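Local coordinates for protein 2-hydroxyhepta-2,4-diene-1, 7-dioateisomerase (Mycobacterium abscessus, PDB 3R6O) that probably catalyses isomerisation of 2-hydroxyhepta-2,4-diene-1,7-dioate as a magnesium-binding member of the fumarylacetoacetate hydrolase (FAH) family, at residues A[242-247]-A[302-307]; A[161-166]-A[179-184]; A[152-157]-A[192-197]; A[110-115]-A[255-260]. All coordinates share one frame; numbering follows the deposited sequence.

Contact 1. Residues A[242-247]-A[302-307]; sequences LRINGE and DVIEAH
Leu242, Arg243 and Ile244 pair with Ala306, Glu305 and Ile304 as antiparallel strands, and their two faces differ sharply. The buried face carries Leu242, Ile244, Ile304 and Ala306. There CD1 of Leu242 lies 3.7 Å from CG2 of Ile304, the two side chains slanting across each other, while CG2 of Ile244 rests against the carboxylate carbon CG of Asp302 at 3.6 Å. Arg243 and Glu305 form the hydrogen-bonded pair between these apolar steps; the bond from Arg243 N to Glu305 O is 2.7 Å long and lies in the carbonyl plane.

The other face, with Arg243 and Glu305, is more open and polar. The Arg243 chain leads away from Glu305; NH1 meets Gly246 O at the guanidinium edge, and NE pairs with Glu241. A type I' turn from Ile244 to Glu247 joins strands 239-244 and 247-253 at their end. Glu305 bends at chi2 (115°), which folds its carboxylate back over the turn, and OE1 takes the N-H of Gly246 on its syn side at 2.8 Å. Asn245, Val303 and Asp302 close this end: Asn245 OD1 accepts from Val303 N at 2.8 Å, and ND2 reaches Asp302 OD1 at 2.9 Å from above the carboxylate plane, the two flat groups being 56° apart. Asp302 OD1 also has a salt bridge to Arg299.

In the five-stranded sheet, strand 239-244 lies between strands 303-308 and 247-253, and strand 312-320 follows on the far side of 303-308. Tyr157 and Ile159 of strand 155-165 cover the apolar face.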
loop_
_atom_site.group_PDB
_atom_site.type_symbol
_atom_site.label_atom_id
_atom_site.label_comp_id
_atom_site.label_asym_id
_atom_site.label_seq_id
_atom_site.Cartn_x
_atom_site.Cartn_y
_atom_site.Cartn_z
ATOM N N LEU A 242 10.691 11.417 -21.551
ATOM C CA LEU A 242 11.391 11.959 -20.421
ATOM C C LEU A 242 12.783 12.448 -20.844
ATOM O O LEU A 242 13.506 11.746 -21.575
ATOM C CB LEU A 242 11.483 10.879 -19.337
ATOM C CG LEU A 242 12.160 11.264 -18.023
ATOM C CD1 LEU A 242 11.538 10.521 -16.805
ATOM C CD2 LEU A 242 13.711 11.048 -18.080
ATOM N N ARG A 243 13.107 13.669 -20.418
ATOM C CA ARG A 243 14.366 14.324 -20.644
ATOM C C ARG A 243 14.956 14.694 -19.294
ATOM O O ARG A 243 14.245 14.871 -18.323
ATOM C CB ARG A 243 14.211 15.626 -21.461
ATOM C CG ARG A 243 13.448 15.451 -22.724
ATOM C CD ARG A 243 13.315 16.736 -23.539
ATOM N NE ARG A 243 12.812 16.420 -24.872
ATOM C CZ ARG A 243 13.559 16.237 -25.964
ATOM N NH1 ARG A 243 14.896 16.386 -25.953
ATOM N NH2 ARG A 243 12.951 15.926 -27.095
ATOM N N ILE A 244 16.269 14.833 -19.262
ATOM C CA ILE A 244 16.982 15.337 -18.099
ATOM C C ILE A 244 17.888 16.445 -18.582
ATOM O O ILE A 244 18.696 16.229 -19.478
ATOM C CB ILE A 244 17.761 14.251 -17.405
ATOM C CG1 ILE A 244 16.783 13.270 -16.735
ATOM C CG2 ILE A 244 18.737 14.898 -16.332
ATOM C CD1 ILE A 244 17.475 12.016 -16.132
ATOM N N ASN A 245 17.673 17.649 -18.028
ATOM C CA ASN A 245 18.308 18.865 -18.504
ATOM C C ASN A 245 18.179 19.042 -20.015
ATOM O O ASN A 245 19.112 19.457 -20.665
ATOM C CB ASN A 245 19.784 18.870 -18.053
ATOM C CG ASN A 245 19.936 18.508 -16.595
ATOM O OD1 ASN A 245 19.096 18.896 -15.740
ATOM N ND2 ASN A 245 20.973 17.733 -16.281
ATOM N N GLY A 246 17.001 18.722 -20.568
ATOM C CA GLY A 246 16.737 18.948 -21.972
ATOM C C GLY A 246 17.126 17.771 -22.852
ATOM O O GLY A 246 16.678 17.681 -23.995
ATOM N N GLU A 247 17.977 16.883 -22.349
ATOM C CA GLU A 247 18.398 15.704 -23.124
ATOM C C GLU A 247 17.393 14.548 -23.055
ATOM O O GLU A 247 16.971 14.125 -21.949
ATOM C CB GLU A 247 19.725 15.215 -22.618
ATOM C CG GLU A 247 20.279 14.048 -23.380
ATOM C CD GLU A 247 21.578 13.584 -22.789
ATOM O OE1 GLU A 247 21.970 14.112 -21.702
ATOM O OE2 GLU A 247 22.192 12.677 -23.401
ATOM N N ASP A 302 20.289 17.782 -11.424
ATOM C CA ASP A 302 19.513 17.378 -12.608
ATOM C C ASP A 302 18.064 17.892 -12.490
ATOM O O ASP A 302 17.526 18.014 -11.387
ATOM C CB ASP A 302 19.477 15.852 -12.752
ATOM C CG ASP A 302 20.725 15.279 -13.394
ATOM O OD1 ASP A 302 21.481 16.038 -14.019
ATOM O OD2 ASP A 302 20.954 14.043 -13.273
ATOM N N VAL A 303 17.444 18.148 -13.633
ATOM C CA VAL A 303 16.019 18.455 -13.721
ATOM C C VAL A 303 15.385 17.447 -14.675
ATOM O O VAL A 303 15.820 17.340 -15.830
ATOM C CB VAL A 303 15.804 19.892 -14.245
ATOM C CG1 VAL A 303 14.284 20.217 -14.332
ATOM C CG2 VAL A 303 16.545 20.910 -13.357
ATOM N N ILE A 304 14.404 16.682 -14.166
ATOM C CA ILE A 304 13.632 15.765 -14.967
ATOM C C ILE A 304 12.453 16.505 -15.599
ATOM O O ILE A 304 11.660 17.152 -14.892
ATOM C CB ILE A 304 13.056 14.599 -14.127
ATOM C CG1 ILE A 304 14.176 13.823 -13.434
ATOM C CG2 ILE A 304 12.162 13.653 -14.993
ATOM C CD1 ILE A 304 13.689 13.088 -12.178
ATOM N N GLU A 305 12.355 16.370 -16.922
ATOM C CA GLU A 305 11.264 16.929 -17.700
ATOM C C GLU A 305 10.552 15.784 -18.419
ATOM O O GLU A 305 11.147 15.107 -19.269
ATOM C CB GLU A 305 11.790 17.972 -18.713
ATOM C CG GLU A 305 12.573 19.121 -18.089
ATOM C CD GLU A 305 14.067 19.171 -18.488
ATOM O OE1 GLU A 305 14.576 18.270 -19.173
ATOM O OE2 GLU A 305 14.747 20.119 -18.081
ATOM N N ALA A 306 9.290 15.567 -18.074
ATOM C CA ALA A 306 8.476 14.514 -18.622
ATOM C C ALA A 306 7.278 15.159 -19.271
ATOM O O ALA A 306 6.755 16.165 -18.770
ATOM C CB ALA A 306 8.056 13.496 -17.525
ATOM N N HIS A 307 6.870 14.605 -20.405
ATOM C CA HIS A 307 5.862 15.234 -21.249
ATOM C C HIS A 307 5.015 14.187 -21.944
ATOM O O HIS A 307 5.520 13.164 -22.445
ATOM C CB HIS A 307 6.540 16.148 -22.314
ATOM C CG HIS A 307 5.707 16.373 -23.537
ATOM N ND1 HIS A 307 4.696 17.311 -23.590
ATOM C CD2 HIS A 307 5.719 15.762 -24.749
ATOM C CE1 HIS A 307 4.118 17.263 -24.778
ATOM N NE2 HIS A 307 4.716 16.324 -25.495
#

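Contact 2. Residues A[161-166]-A[179-184]; sequences IAVVIG and KHVAGY
Val164 is faced by both Ala182 and Gly183, a classic beta bulge in the antiparallel pairing of strands 155-165 and 181-192. Its N-H gives a nearly straight bond to Gly183 O (3.0 Å, 172°), whereas its own carbonyl oxygen receives Ala182 N at 2.8 Å. Past the bulge the register has moved by one residue, and Gly166 N binds His180 O at 2.7 Å from well above the carbonyl plane. Gly166 comes close to Ala182 here: the methyl CB of Ala182 sits 3.7 Å from Gly166 CA.

On one face Val163 and Tyr184 run alongside each other in the same direction. With its CG1 anti to the carbonyl carbon (chi1 -68°), Val163 sets this methyl beside the ring, while its CB meets CG1 of Val181 at 4.0 Å.

Farther out, two aromatic rings meet Tyr184: Phe261 of helix 261-269 edge-to-face, and Phe238 at an incline. The Tyr184 OH is bound to Glu236 N. Strand 279-281 flanks 155-165 on its other edge, with Ile280 against Val163 and Ile165. Of the atoms of 161-166, CG1 of Val163 comes nearest to the Tyr184 ring, 3.8 Å from CD1 and 4.1 Å from CE1.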
loop_
_atom_site.group_PDB
_atom_site.type_symbol
_atom_site.label_atom_id
_atom_site.label_comp_id
_atom_site.label_asym_id
_atom_site.label_seq_id
_atom_site.Cartn_x
_atom_site.Cartn_y
_atom_site.Cartn_z
ATOM N N ILE A 161 2.836 5.735 -17.640
ATOM C CA ILE A 161 1.478 6.171 -17.639
ATOM C C ILE A 161 0.723 5.384 -16.511
ATOM O O ILE A 161 0.774 4.130 -16.447
ATOM C CB ILE A 161 0.810 5.975 -19.037
ATOM C CG1 ILE A 161 1.613 6.641 -20.176
ATOM C CG2 ILE A 161 -0.629 6.524 -19.022
ATOM C CD1 ILE A 161 1.994 8.124 -19.961
ATOM N N ALA A 162 0.058 6.125 -15.645
ATOM C CA ALA A 162 -0.770 5.563 -14.573
ATOM C C ALA A 162 -2.231 5.609 -14.941
ATOM O O ALA A 162 -2.705 6.592 -15.527
ATOM C CB ALA A 162 -0.568 6.337 -13.238
ATOM N N VAL A 163 -2.957 4.573 -14.553
ATOM C CA VAL A 163 -4.417 4.657 -14.519
ATOM C C VAL A 163 -4.839 4.745 -13.070
ATOM O O VAL A 163 -4.202 4.171 -12.144
ATOM C CB VAL A 163 -5.167 3.487 -15.194
ATOM C CG1 VAL A 163 -4.944 3.531 -16.681
ATOM C CG2 VAL A 163 -4.748 2.162 -14.624
ATOM N N VAL A 164 -5.930 5.464 -12.900
ATOM C CA VAL A 164 -6.568 5.644 -11.663
ATOM C C VAL A 164 -7.918 4.920 -11.675
ATOM O O VAL A 164 -8.739 5.133 -12.571
ATOM C CB VAL A 164 -6.816 7.134 -11.407
ATOM C CG1 VAL A 164 -7.537 7.293 -10.110
ATOM C CG2 VAL A 164 -5.494 7.921 -11.378
ATOM N N ILE A 165 -8.182 4.152 -10.626
ATOM C CA ILE A 165 -9.364 3.309 -10.564
ATOM C C ILE A 165 -10.539 4.156 -10.101
ATOM O O ILE A 165 -10.412 4.986 -9.185
ATOM C CB ILE A 165 -9.150 2.139 -9.572
ATOM C CG1 ILE A 165 -7.974 1.254 -9.988
ATOM C CG2 ILE A 165 -10.372 1.300 -9.407
ATOM C CD1 ILE A 165 -8.098 0.624 -11.383
ATOM N N GLY A 166 -11.679 3.961 -10.745
ATOM C CA GLY A 166 -12.873 4.765 -10.463
ATOM C C GLY A 166 -14.030 3.996 -9.852
ATOM O O GLY A 166 -14.879 4.593 -9.218
ATOM N N LYS A 179 -14.592 0.376 -17.641
ATOM C CA LYS A 179 -15.644 0.797 -16.703
ATOM C C LYS A 179 -15.134 1.073 -15.279
ATOM O O LYS A 179 -15.843 1.743 -14.509
ATOM C CB LYS A 179 -16.763 -0.249 -16.639
ATOM N N HIS A 180 -13.949 0.555 -14.943
ATOM C CA HIS A 180 -13.311 0.744 -13.642
ATOM C C HIS A 180 -12.206 1.799 -13.610
ATOM O O HIS A 180 -11.582 1.997 -12.554
ATOM C CB HIS A 180 -12.734 -0.592 -13.127
ATOM C CG HIS A 180 -13.776 -1.621 -12.859
ATOM N ND1 HIS A 180 -14.302 -1.843 -11.605
ATOM C CD2 HIS A 180 -14.415 -2.472 -13.696
ATOM C CE1 HIS A 180 -15.208 -2.799 -11.687
ATOM N NE2 HIS A 180 -15.288 -3.203 -12.940
ATOM N N VAL A 181 -11.912 2.439 -14.747
ATOM C CA VAL A 181 -10.861 3.445 -14.784
ATOM C C VAL A 181 -11.485 4.845 -14.864
ATOM O O VAL A 181 -12.206 5.172 -15.794
ATOM C CB VAL A 181 -9.828 3.173 -15.933
ATOM C CG1 VAL A 181 -8.928 4.348 -16.128
ATOM C CG2 VAL A 181 -9.003 1.876 -15.616
ATOM N N ALA A 182 -11.191 5.665 -13.857
ATOM C CA ALA A 182 -11.645 7.033 -13.838
ATOM C C ALA A 182 -10.824 7.860 -14.815
ATOM O O ALA A 182 -11.319 8.812 -15.354
ATOM C CB ALA A 182 -11.544 7.619 -12.433
ATOM N N GLY A 183 -9.537 7.544 -14.989
ATOM C CA GLY A 183 -8.735 8.287 -15.954
ATOM C C GLY A 183 -7.250 7.963 -15.874
ATOM O O GLY A 183 -6.871 6.888 -15.409
ATOM N N TYR A 184 -6.431 8.902 -16.338
ATOM C CA TYR A 184 -5.015 8.645 -16.558
ATOM C C TYR A 184 -4.164 9.799 -16.033
ATOM O O TYR A 184 -4.587 10.963 -16.050
ATOM C CB TYR A 184 -4.707 8.517 -18.044
ATOM C CG TYR A 184 -5.554 7.619 -18.908
ATOM C CD1 TYR A 184 -5.111 6.352 -19.267
ATOM C CD2 TYR A 184 -6.732 8.074 -19.453
ATOM C CE1 TYR A 184 -5.856 5.541 -20.104
ATOM C CE2 TYR A 184 -7.487 7.285 -20.307
ATOM C CZ TYR A 184 -7.046 6.014 -20.636
ATOM O OH TYR A 184 -7.802 5.247 -21.493
#

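Contact 3. Residues A[152-157]-A[192-197]; sequences SHALDY and ARDVAL
Asp156 and Arg193 meet with their carboxylate and guanidinium planes 80° apart, close to perpendicular. The arginine presents its side, NE and NH2 together, to the single oxygen OD2, which sits in line with the flat guanidinium, at its rim. From NE the bond is 2.7 Å and uses the anti lone pair of OD2; from NH2 it is 3.0 Å and arrives from above the carboxylate plane. A bend at chi2 (-138°) brings the guanidinium back over the strand. NH2 is also in a salt bridge with Glu158, a residue seen to bind magnesium in this protein though not in this chain, so Arg193 joins Asp156 to the edge of the metal site. OD2 has a further donor in Phe290 N, and OD1 is held by Gly289 N; together these donors fix the rotation of the carboxylate.

Asp194 makes the second polar grip. A chi1 of 52° tucks its CG between the N and C of its own backbone, and the carboxylate is directed into the bend at Ser152 and His153. OD1 receives the Ser152 hydroxyl at 2.7 Å through its syn lone pair, while OD2 takes His153 N at 2.8 Å, also on the syn side. The same Ser152 OG accepts from Ala154 N, closing an ST turn just before strand 155-165.

Helix 193-196 begins where strand 181-192 ends, Ala192 being both its N-cap and the antiparallel partner of Leu155. Arg193 N donates to Ala154 O at 2.9 Å. Apolar contact is slight: CD1 of Leu155 touches CB of Ala192 at 4.1 Å, and CB of Ala192 also lies 3.5 Å from OG of Ser152.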
loop_
_atom_site.group_PDB
_atom_site.type_symbol
_atom_site.label_atom_id
_atom_site.label_comp_id
_atom_site.label_asym_id
_atom_site.label_seq_id
_atom_site.Cartn_x
_atom_site.Cartn_y
_atom_site.Cartn_z
ATOM N N SER A 152 21.420 6.156 -0.850
ATOM C CA SER A 152 21.432 5.722 -2.238
ATOM C C SER A 152 22.353 6.551 -3.092
ATOM O O SER A 152 22.341 7.787 -3.050
ATOM C CB SER A 152 20.026 5.732 -2.861
ATOM O OG SER A 152 20.104 5.346 -4.229
ATOM N N HIS A 153 23.133 5.840 -3.891
ATOM C CA HIS A 153 24.024 6.421 -4.887
ATOM C C HIS A 153 23.644 5.897 -6.288
ATOM O O HIS A 153 24.441 5.943 -7.218
ATOM C CB HIS A 153 25.459 6.004 -4.556
ATOM C CG HIS A 153 26.021 6.659 -3.328
ATOM N ND1 HIS A 153 25.635 6.308 -2.051
ATOM C CD2 HIS A 153 26.990 7.594 -3.184
ATOM C CE1 HIS A 153 26.311 7.031 -1.172
ATOM N NE2 HIS A 153 27.149 7.810 -1.834
ATOM N N ALA A 154 22.408 5.421 -6.442
ATOM C CA ALA A 154 21.971 4.867 -7.724
ATOM C C ALA A 154 20.489 5.083 -7.893
ATOM O O ALA A 154 19.734 4.129 -7.984
ATOM C CB ALA A 154 22.314 3.378 -7.813
ATOM N N LEU A 155 20.085 6.353 -7.935
ATOM C CA LEU A 155 18.690 6.727 -8.073
ATOM C C LEU A 155 18.274 6.800 -9.530
ATOM O O LEU A 155 18.844 7.582 -10.322
ATOM C CB LEU A 155 18.413 8.083 -7.400
ATOM C CG LEU A 155 16.927 8.425 -7.206
ATOM C CD1 LEU A 155 16.303 7.463 -6.229
ATOM C CD2 LEU A 155 16.767 9.889 -6.757
ATOM N N ASP A 156 17.289 5.973 -9.889
ATOM C CA ASP A 156 16.827 5.898 -11.263
ATOM C C ASP A 156 15.425 6.513 -11.462
ATOM O O ASP A 156 14.615 6.573 -10.538
ATOM C CB ASP A 156 16.841 4.445 -11.741
ATOM C CG ASP A 156 17.306 4.308 -13.169
ATOM O OD1 ASP A 156 17.392 5.332 -13.867
ATOM O OD2 ASP A 156 17.595 3.152 -13.595
ATOM N N TYR A 157 15.171 6.899 -12.704
ATOM C CA TYR A 157 13.909 7.436 -13.214
ATOM C C TYR A 157 13.219 6.402 -14.116
ATOM O O TYR A 157 13.876 5.582 -14.771
ATOM C CB TYR A 157 14.179 8.741 -14.007
ATOM C CG TYR A 157 15.230 8.510 -15.076
ATOM C CD1 TYR A 157 14.869 8.055 -16.344
ATOM C CD2 TYR A 157 16.589 8.632 -14.780
ATOM C CE1 TYR A 157 15.858 7.771 -17.327
ATOM C CE2 TYR A 157 17.590 8.354 -15.743
ATOM C CZ TYR A 157 17.214 7.905 -17.015
ATOM O OH TYR A 157 18.190 7.644 -17.989
ATOM N N ALA A 192 15.565 3.478 -6.152
ATOM C CA ALA A 192 16.921 3.527 -5.665
ATOM C C ALA A 192 17.430 2.107 -5.862
ATOM O O ALA A 192 17.115 1.225 -5.070
ATOM C CB ALA A 192 16.942 3.918 -4.184
ATOM N N ARG A 193 18.187 1.883 -6.933
ATOM C CA ARG A 193 18.441 0.515 -7.394
ATOM C C ARG A 193 19.401 -0.234 -6.482
ATOM O O ARG A 193 19.342 -1.476 -6.396
ATOM C CB ARG A 193 18.965 0.517 -8.836
ATOM C CG ARG A 193 17.943 1.036 -9.771
ATOM C CD ARG A 193 17.829 0.264 -11.054
ATOM N NE ARG A 193 16.994 0.999 -11.996
ATOM C CZ ARG A 193 15.670 0.898 -12.121
ATOM N NH1 ARG A 193 14.965 0.055 -11.368
ATOM N NH2 ARG A 193 15.043 1.626 -13.046
ATOM N N ASP A 194 20.284 0.516 -5.823
ATOM C CA ASP A 194 21.250 -0.050 -4.875
ATOM C C ASP A 194 20.572 -0.448 -3.569
ATOM O O ASP A 194 20.921 -1.449 -2.974
ATOM C CB ASP A 194 22.431 0.881 -4.632
ATOM C CG ASP A 194 22.045 2.330 -4.238
ATOM O OD1 ASP A 194 20.907 2.818 -4.415
ATOM O OD2 ASP A 194 22.989 3.028 -3.819
ATOM N N VAL A 195 19.564 0.312 -3.152
ATOM C CA VAL A 195 18.738 -0.076 -2.020
ATOM C C VAL A 195 17.856 -1.298 -2.345
ATOM O O VAL A 195 17.613 -2.146 -1.507
ATOM C CB VAL A 195 17.847 1.103 -1.605
ATOM C CG1 VAL A 195 16.843 0.635 -0.582
ATOM C CG2 VAL A 195 18.736 2.284 -1.080
ATOM N N ALA A 196 17.321 -1.311 -3.553
ATOM C CA ALA A 196 16.450 -2.368 -4.029
ATOM C C ALA A 196 17.166 -3.700 -4.174
ATOM O O ALA A 196 16.566 -4.727 -3.929
ATOM C CB ALA A 196 15.843 -1.977 -5.360
ATOM N N LEU A 197 18.419 -3.665 -4.619
ATOM C CA LEU A 197 19.280 -4.867 -4.727
ATOM C C LEU A 197 20.576 -4.682 -3.968
ATOM O O LEU A 197 21.645 -4.485 -4.569
ATOM C CB LEU A 197 19.578 -5.183 -6.195
ATOM C CG LEU A 197 18.311 -5.482 -7.009
ATOM C CD1 LEU A 197 18.653 -5.589 -8.507
ATOM C CD2 LEU A 197 17.626 -6.758 -6.543
#

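Contact 4. Residues A[110-115]-A[255-260]; sequences GFNYPT and VDMTLG
A loop-to-loop contact centred on Asn112 joins the segment after strand 106-110 to the one leading into helix 261-269. The Asn112 amide pairs with the backbone of Leu259 through both ends: OD1 accepts from Leu259 N at 2.7 Å, and ND2 donates to Leu259 O at 3.0 Å, in the amide plane and on a lone pair of the carbonyl. A chi1 of -164° swings the Asn112 amide across to Leu259. ND2 is also bound to Thr282 O, so the amide is fixed in rotation from two directions. The main-chain oxygen of Asn112 receives Thr258 N at 3.0 Å, from above the carbonyl plane.

Next to it, the ring of Tyr113 meets Met257 obliquely, the CG of Met257 lying 3.5 Å from CZ and 3.4 Å from OH of the tyrosine. Pro114 CD packs on Asp256 O at 3.1 Å. Toward solvent, a water bridges Phe111 O and Thr258 OG1.

The bound magnesium ion lies about 8 Å from the Asn112 side chain, and the Tyr113 side chain is about 6 Å from that of Glu160, a magnesium ligand. This places the paired loops beside the metal site of an FAH-family domain.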
loop_
_atom_site.group_PDB
_atom_site.type_symbol
_atom_site.label_atom_id
_atom_site.label_comp_id
_atom_site.label_asym_id
_atom_site.label_seq_id
_atom_site.Cartn_x
_atom_site.Cartn_y
_atom_site.Cartn_z
ATOM N N GLY A 110 6.625 -3.760 -13.315
ATOM C CA GLY A 110 7.915 -3.963 -13.964
ATOM C C GLY A 110 7.816 -4.816 -15.199
ATOM O O GLY A 110 6.945 -5.671 -15.300
ATOM N N PHE A 111 8.728 -4.576 -16.149
ATOM C CA PHE A 111 8.850 -5.378 -17.339
ATOM C C PHE A 111 7.582 -5.430 -18.186
ATOM O O PHE A 111 7.237 -6.497 -18.714
ATOM C CB PHE A 111 9.290 -6.796 -16.957
ATOM C CG PHE A 111 10.428 -6.809 -15.957
ATOM C CD1 PHE A 111 11.624 -6.183 -16.264
ATOM C CD2 PHE A 111 10.281 -7.426 -14.715
ATOM C CE1 PHE A 111 12.685 -6.166 -15.355
ATOM C CE2 PHE A 111 11.322 -7.435 -13.798
ATOM C CZ PHE A 111 12.529 -6.801 -14.108
ATOM N N ASN A 112 6.925 -4.292 -18.360
ATOM C CA ASN A 112 5.753 -4.255 -19.223
ATOM C C ASN A 112 6.010 -3.588 -20.580
ATOM O O ASN A 112 5.076 -3.289 -21.319
ATOM C CB ASN A 112 4.562 -3.634 -18.527
ATOM C CG ASN A 112 3.248 -3.951 -19.265
ATOM O OD1 ASN A 112 3.090 -5.042 -19.820
ATOM N ND2 ASN A 112 2.330 -2.991 -19.290
ATOM N N TYR A 113 7.282 -3.341 -20.865
ATOM C CA TYR A 113 7.726 -2.896 -22.162
ATOM C C TYR A 113 8.892 -3.824 -22.534
ATOM O O TYR A 113 9.618 -4.284 -21.655
ATOM C CB TYR A 113 8.203 -1.447 -22.110
ATOM C CG TYR A 113 7.104 -0.412 -22.098
ATOM C CD1 TYR A 113 6.717 0.270 -23.267
ATOM C CD2 TYR A 113 6.416 -0.139 -20.936
ATOM C CE1 TYR A 113 5.652 1.241 -23.229
ATOM C CE2 TYR A 113 5.368 0.814 -20.894
ATOM C CZ TYR A 113 4.999 1.489 -22.041
ATOM O OH TYR A 113 3.951 2.442 -21.966
ATOM N N PRO A 114 9.085 -4.085 -23.816
ATOM C CA PRO A 114 10.236 -4.893 -24.290
ATOM C C PRO A 114 11.627 -4.280 -24.111
ATOM O O PRO A 114 12.603 -5.005 -23.888
ATOM C CB PRO A 114 9.956 -5.058 -25.777
ATOM C CG PRO A 114 8.862 -4.126 -26.122
ATOM C CD PRO A 114 8.114 -3.800 -24.895
ATOM N N THR A 115 11.722 -2.959 -24.215
ATOM C CA THR A 115 13.008 -2.257 -24.113
ATOM C C THR A 115 13.382 -2.006 -22.665
ATOM O O THR A 115 14.486 -1.536 -22.374
ATOM C CB THR A 115 12.983 -0.928 -24.913
ATOM O OG1 THR A 115 11.901 -0.100 -24.446
ATOM C CG2 THR A 115 12.807 -1.243 -26.394
ATOM N N VAL A 255 1.431 1.631 -27.225
ATOM C CA VAL A 255 1.251 0.506 -28.139
ATOM C C VAL A 255 2.323 -0.557 -27.945
ATOM O O VAL A 255 2.176 -1.679 -28.419
ATOM C CB VAL A 255 1.261 0.923 -29.640
ATOM C CG1 VAL A 255 0.118 1.880 -29.929
ATOM C CG2 VAL A 255 2.604 1.510 -30.047
ATOM N N ASP A 256 3.404 -0.200 -27.259
ATOM C CA ASP A 256 4.487 -1.151 -27.027
ATOM C C ASP A 256 4.341 -1.899 -25.718
ATOM O O ASP A 256 5.198 -2.723 -25.352
ATOM C CB ASP A 256 5.836 -0.440 -27.111
ATOM C CG ASP A 256 6.153 -0.005 -28.531
ATOM O OD1 ASP A 256 6.056 -0.887 -29.429
ATOM O OD2 ASP A 256 6.486 1.187 -28.758
ATOM N N MET A 257 3.254 -1.627 -24.999
ATOM C CA MET A 257 3.009 -2.366 -23.776
ATOM C C MET A 257 2.773 -3.845 -24.097
ATOM O O MET A 257 1.994 -4.218 -24.961
ATOM C CB MET A 257 1.845 -1.777 -23.014
ATOM C CG MET A 257 2.076 -0.366 -22.493
ATOM S SD MET A 257 0.486 0.447 -22.151
ATOM C CE MET A 257 0.090 -0.249 -20.577
ATOM N N THR A 258 3.492 -4.689 -23.380
ATOM C CA THR A 258 3.297 -6.130 -23.462
ATOM C C THR A 258 1.861 -6.425 -23.021
ATOM O O THR A 258 1.107 -7.109 -23.699
ATOM C CB THR A 258 4.260 -6.815 -22.500
ATOM O OG1 THR A 258 5.601 -6.522 -22.888
ATOM C CG2 THR A 258 4.017 -8.305 -22.442
ATOM N N LEU A 259 1.485 -5.869 -21.881
ATOM C CA LEU A 259 0.100 -5.886 -21.466
ATOM C C LEU A 259 -0.503 -4.500 -21.644
ATOM O O LEU A 259 -0.114 -3.554 -20.941
ATOM C CB LEU A 259 0.024 -6.288 -20.008
ATOM C CG LEU A 259 0.470 -7.704 -19.667
ATOM C CD1 LEU A 259 0.143 -7.940 -18.185
ATOM C CD2 LEU A 259 -0.257 -8.723 -20.547
ATOM N N GLY A 260 -1.491 -4.386 -22.526
ATOM C CA GLY A 260 -2.239 -3.124 -22.675
ATOM C C GLY A 260 -3.029 -2.745 -21.438
ATOM O O GLY A 260 -3.207 -3.570 -20.511
HETATM O O HOH W 1 7.259 -7.422 -21.085
#

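How the contacts relate
Along the chain, contact 3 encloses contact 2, and both are nested within the span closed by contact 4, whose segments alternate with those of contact 1. Contacts 2 and 3 lie toward the two ends of the strand pair 155-165 and 181-192, their centres 28 Å apart; the magnesium ligands Glu160 and Asp189 belong to the stretch between. Contact 1 touches contact 3 through Tyr157: Leu242 CD2 lies 3.6 Å from Tyr157 CD1, and Ile244 packs there too, so the five-stranded sheet meets the larger mixed sheet that holds strands 155-165 and 181-192. Contact 4, 18 Å from contact 2 and 22 Å from contact 3 between centres, ties the loop after strand 106-110 to the one before helix 261-269.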